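Local coordinates for N-acetylmuramoyl-L-alanine amidase AmiD (Escherichia coli, PDB 3D2Y), which hydrolyses the bond between N-acetylmuramoyl residues and L-amino acids in cell-wall glycopeptides, using a single catalytic zinc ion at the outer membrane, at residues Ile29-Asp40 and Thr99-Trp110. Numbering follows the deposited sequence.
Sequences IKVLVIHYTADD and TSIGIELENRGW
Gly109 CA sits over the centre of one face of the Tyr36 ring in a CH-pi contact, 3.6 Å from the centroid, where even a CB would strike the ring. Asn107 holds this bend: its OD1 accepts from Gly109 N (2.9 Å) in an Asx turn, while its CB abuts Tyr36 CB. With chi1 at 56°, the tyrosine ring swings between its own N and carbonyl carbon, which carries OH to within 3.5 Å of Trp110 CD1. Replacing this tyrosine by an alanine would probably open a gap over Gly109 and free the turn to shift. Upstream, parallel backbone hydrogen bonds such as Val33 N to Ile101 O pair strands 31-36 and 100-105; on the face covered by helix 124-141, Leu32 CD1 wedges between Ile101 CG2 and Ile103 CD1, each 3.7 Å off, and Ile34 CG2 presses on Leu105 CD1 (3.6 Å). On the other face Gly102 brings its CA to the His35 ring edge, and Glu104, bent at chi2 (-101°), lays OE2 3.0 Å from His35 CB. His35, whose NE2 here hydrogen-bonds His84, is a zinc ligand with His151 and Asp161; beside proton acceptor Glu104 it marks the AmpD/PGRP-type amidase active site.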
loop_
_atom_site.group_PDB
_atom_site.type_symbol
_atom_site.label_atom_id
_atom_site.label_comp_id
_atom_site.label_asym_id
_atom_site.label_seq_id
_atom_site.Cartn_x
_atom_site.Cartn_y
_atom_site.Cartn_z
ATOM N N ILE A 29 1.618 -14.532 -2.225
ATOM C CA ILE A 29 1.711 -13.080 -2.290
ATOM C C ILE A 29 0.315 -12.496 -2.618
ATOM O O ILE A 29 -0.300 -12.872 -3.604
ATOM C CB ILE A 29 2.807 -12.623 -3.312
ATOM C CG1 ILE A 29 4.190 -13.107 -2.881
ATOM C CG2 ILE A 29 2.752 -11.078 -3.526
ATOM C CD1 ILE A 29 5.229 -13.244 -4.004
ATOM N N LYS A 30 -0.178 -11.591 -1.782
ATOM C CA LYS A 30 -1.508 -11.025 -1.935
ATOM C C LYS A 30 -1.498 -9.495 -1.882
ATOM O O LYS A 30 -2.489 -8.875 -2.239
ATOM C CB LYS A 30 -2.417 -11.503 -0.798
ATOM C CG LYS A 30 -2.589 -13.054 -0.724
ATOM C CD LYS A 30 -2.495 -13.557 0.710
ATOM C CE LYS A 30 -2.301 -15.017 0.879
ATOM N NZ LYS A 30 -3.649 -15.551 1.269
ATOM N N VAL A 31 -0.386 -8.900 -1.433
ATOM C CA VAL A 31 -0.351 -7.482 -1.088
ATOM C C VAL A 31 0.865 -6.793 -1.720
ATOM O O VAL A 31 1.967 -7.380 -1.779
ATOM C CB VAL A 31 -0.443 -7.272 0.477
ATOM C CG1 VAL A 31 -0.268 -5.811 0.868
ATOM C CG2 VAL A 31 -1.807 -7.825 1.048
ATOM N N LEU A 32 0.618 -5.615 -2.267
ATOM C CA LEU A 32 1.704 -4.742 -2.778
ATOM C C LEU A 32 1.746 -3.480 -1.968
ATOM O O LEU A 32 0.781 -2.685 -1.984
ATOM C CB LEU A 32 1.455 -4.394 -4.240
ATOM C CG LEU A 32 2.518 -3.579 -4.968
ATOM C CD1 LEU A 32 3.885 -4.283 -4.831
ATOM C CD2 LEU A 32 2.165 -3.277 -6.460
ATOM N N VAL A 33 2.857 -3.291 -1.248
ATOM C CA VAL A 33 3.036 -2.143 -0.357
ATOM C C VAL A 33 3.979 -1.032 -0.949
ATOM O O VAL A 33 5.111 -1.308 -1.310
ATOM C CB VAL A 33 3.599 -2.557 1.035
ATOM C CG1 VAL A 33 3.705 -1.339 1.938
ATOM C CG2 VAL A 33 2.711 -3.614 1.709
ATOM N N ILE A 34 3.492 0.208 -0.993
ATOM C CA ILE A 34 4.285 1.338 -1.499
ATOM C C ILE A 34 4.929 2.130 -0.353
ATOM O O ILE A 34 4.255 2.480 0.619
ATOM C CB ILE A 34 3.435 2.288 -2.398
ATOM C CG1 ILE A 34 2.681 1.472 -3.456
ATOM C CG2 ILE A 34 4.318 3.272 -3.107
ATOM C CD1 ILE A 34 3.608 0.674 -4.424
ATOM N N HIS A 35 6.225 2.407 -0.491
ATOM C CA HIS A 35 7.005 3.162 0.513
ATOM C C HIS A 35 7.694 4.337 -0.134
ATOM O O HIS A 35 7.916 4.301 -1.365
ATOM C CB HIS A 35 8.153 2.284 1.085
ATOM C CG HIS A 35 7.704 1.016 1.756
ATOM N ND1 HIS A 35 7.513 0.932 3.120
ATOM C CD2 HIS A 35 7.453 -0.218 1.257
ATOM C CE1 HIS A 35 7.127 -0.292 3.425
ATOM N NE2 HIS A 35 7.063 -1.007 2.311
ATOM N N TYR A 36 8.091 5.332 0.660
ATOM C CA TYR A 36 9.232 6.204 0.276
ATOM C C TYR A 36 10.448 5.955 1.179
ATOM O O TYR A 36 10.321 5.445 2.306
ATOM C CB TYR A 36 8.917 7.733 0.178
ATOM C CG TYR A 36 8.322 8.370 1.421
ATOM C CD1 TYR A 36 8.960 8.294 2.677
ATOM C CD2 TYR A 36 7.089 9.049 1.356
ATOM C CE1 TYR A 36 8.368 8.841 3.815
ATOM C CE2 TYR A 36 6.513 9.640 2.500
ATOM C CZ TYR A 36 7.152 9.513 3.729
ATOM O OH TYR A 36 6.596 10.064 4.886
ATOM N N THR A 37 11.610 6.389 0.707
ATOM C CA THR A 37 12.881 6.063 1.368
ATOM C C THR A 37 13.223 7.073 2.450
ATOM O O THR A 37 13.923 6.754 3.407
ATOM C CB THR A 37 14.063 6.021 0.356
ATOM O OG1 THR A 37 14.291 7.295 -0.281
ATOM C CG2 THR A 37 13.850 5.010 -0.687
ATOM N N ALA A 38 12.714 8.286 2.273
ATOM C CA ALA A 38 13.180 9.462 3.033
ATOM C C ALA A 38 14.683 9.633 3.043
ATOM O O ALA A 38 15.249 9.964 4.076
ATOM C CB ALA A 38 12.618 9.452 4.498
ATOM N N ASP A 39 15.338 9.414 1.889
ATOM C CA ASP A 39 16.802 9.472 1.789
ATOM C C ASP A 39 17.190 9.317 0.305
ATOM O O ASP A 39 16.359 8.901 -0.523
ATOM C CB ASP A 39 17.440 8.361 2.652
ATOM C CG ASP A 39 18.845 8.718 3.174
ATOM O OD1 ASP A 39 19.408 9.777 2.803
ATOM O OD2 ASP A 39 19.395 7.898 3.959
ATOM N N ASP A 40 18.438 9.655 -0.017
ATOM C CA ASP A 40 18.947 9.682 -1.389
ATOM C C ASP A 40 19.208 8.283 -1.885
ATOM O O ASP A 40 19.212 7.349 -1.107
ATOM C CB ASP A 40 20.245 10.497 -1.447
ATOM C CG ASP A 40 21.350 9.874 -0.625
ATOM O OD1 ASP A 40 21.989 8.933 -1.122
ATOM O OD2 ASP A 40 21.592 10.318 0.507
ATOM N N THR A 99 3.312 -11.910 3.277
ATOM C CA THR A 99 2.445 -11.995 2.118
ATOM C C THR A 99 2.519 -10.802 1.161
ATOM O O THR A 99 1.644 -10.659 0.312
ATOM C CB THR A 99 0.949 -12.231 2.556
ATOM O OG1 THR A 99 0.484 -11.115 3.349
ATOM C CG2 THR A 99 0.826 -13.559 3.390
ATOM N N SER A 100 3.537 -9.956 1.277
ATOM C CA SER A 100 3.563 -8.784 0.425
ATOM C C SER A 100 4.838 -8.655 -0.344
ATOM O O SER A 100 5.865 -9.275 -0.011
ATOM C CB SER A 100 3.335 -7.521 1.248
ATOM O OG SER A 100 4.482 -7.201 2.057
ATOM N N ILE A 101 4.740 -7.870 -1.405
ATOM C CA ILE A 101 5.917 -7.317 -2.089
ATOM C C ILE A 101 6.038 -5.851 -1.704
ATOM O O ILE A 101 5.047 -5.173 -1.589
ATOM C CB ILE A 101 5.767 -7.523 -3.602
ATOM C CG1 ILE A 101 6.052 -8.997 -3.890
ATOM C CG2 ILE A 101 6.745 -6.642 -4.369
ATOM C CD1 ILE A 101 5.828 -9.428 -5.265
ATOM N N GLY A 102 7.270 -5.383 -1.462
ATOM C CA GLY A 102 7.489 -4.014 -0.988
ATOM C C GLY A 102 8.257 -3.287 -2.063
ATOM O O GLY A 102 9.256 -3.795 -2.568
ATOM N N ILE A 103 7.722 -2.150 -2.475
ATOM C CA ILE A 103 8.409 -1.237 -3.401
ATOM C C ILE A 103 8.768 0.041 -2.686
ATOM O O ILE A 103 7.877 0.756 -2.178
ATOM C CB ILE A 103 7.574 -0.944 -4.662
ATOM C CG1 ILE A 103 7.372 -2.251 -5.439
ATOM C CG2 ILE A 103 8.296 0.100 -5.565
ATOM C CD1 ILE A 103 6.377 -2.120 -6.539
ATOM N N GLU A 104 10.061 0.362 -2.702
ATOM C CA GLU A 104 10.561 1.619 -2.131
ATOM C C GLU A 104 10.862 2.623 -3.257
ATOM O O GLU A 104 11.527 2.291 -4.255
ATOM C CB GLU A 104 11.827 1.359 -1.315
ATOM C CG GLU A 104 11.572 0.677 0.041
ATOM C CD GLU A 104 11.624 1.662 1.166
ATOM O OE1 GLU A 104 12.450 2.578 1.093
ATOM O OE2 GLU A 104 10.894 1.520 2.149
ATOM N N LEU A 105 10.358 3.832 -3.056
ATOM C CA LEU A 105 10.456 4.980 -3.964
ATOM C C LEU A 105 11.360 6.035 -3.334
ATOM O O LEU A 105 11.098 6.532 -2.231
ATOM C CB LEU A 105 9.066 5.544 -4.232
ATOM C CG LEU A 105 7.937 4.600 -4.687
ATOM C CD1 LEU A 105 6.637 5.378 -4.940
ATOM C CD2 LEU A 105 8.358 3.897 -5.965
ATOM N N GLU A 106 12.428 6.363 -4.040
ATOM C CA GLU A 106 13.347 7.389 -3.554
ATOM C C GLU A 106 12.572 8.698 -3.552
ATOM O O GLU A 106 12.190 9.206 -4.605
ATOM C CB GLU A 106 14.590 7.517 -4.417
ATOM C CG GLU A 106 15.556 8.628 -3.930
ATOM C CD GLU A 106 16.561 9.137 -4.987
ATOM O OE1 GLU A 106 17.180 10.177 -4.719
ATOM O OE2 GLU A 106 16.741 8.509 -6.047
ATOM N N ASN A 107 12.336 9.226 -2.365
ATOM C CA ASN A 107 11.574 10.464 -2.222
ATOM C C ASN A 107 11.861 10.938 -0.804
ATOM O O ASN A 107 12.016 10.106 0.084
ATOM C CB ASN A 107 10.072 10.179 -2.472
ATOM C CG ASN A 107 9.176 11.376 -2.107
ATOM O OD1 ASN A 107 8.836 11.580 -0.923
ATOM N ND2 ASN A 107 8.807 12.188 -3.118
ATOM N N ARG A 108 11.944 12.252 -0.595
ATOM C CA ARG A 108 12.376 12.812 0.692
ATOM C C ARG A 108 11.386 12.656 1.863
ATOM O O ARG A 108 11.772 12.838 3.040
ATOM C CB ARG A 108 12.769 14.291 0.506
ATOM C CG ARG A 108 12.889 15.103 1.787
ATOM C CD ARG A 108 12.757 16.633 1.497
ATOM N NE ARG A 108 12.915 16.883 0.066
ATOM C CZ ARG A 108 12.082 17.578 -0.708
ATOM N NH1 ARG A 108 11.022 18.201 -0.214
ATOM N NH2 ARG A 108 12.356 17.672 -2.003
ATOM N N GLY A 109 10.136 12.311 1.546
ATOM C CA GLY A 109 9.055 12.304 2.551
ATOM C C GLY A 109 8.702 13.694 3.051
ATOM O O GLY A 109 8.667 14.666 2.258
ATOM N N TRP A 110 8.441 13.790 4.358
ATOM C CA TRP A 110 8.085 15.056 5.009
ATOM C C TRP A 110 9.231 15.753 5.723
ATOM O O TRP A 110 10.156 15.117 6.235
ATOM C CB TRP A 110 6.900 14.910 5.981
ATOM C CG TRP A 110 7.133 13.969 7.112
ATOM C CD1 TRP A 110 6.719 12.670 7.187
ATOM C CD2 TRP A 110 7.781 14.252 8.358
ATOM N NE1 TRP A 110 7.100 12.117 8.374
ATOM C CE2 TRP A 110 7.747 13.066 9.121
ATOM C CE3 TRP A 110 8.399 15.395 8.903
ATOM C CZ2 TRP A 110 8.306 12.982 10.405
ATOM C CZ3 TRP A 110 8.961 15.305 10.177
ATOM C CH2 TRP A 110 8.905 14.107 10.912
#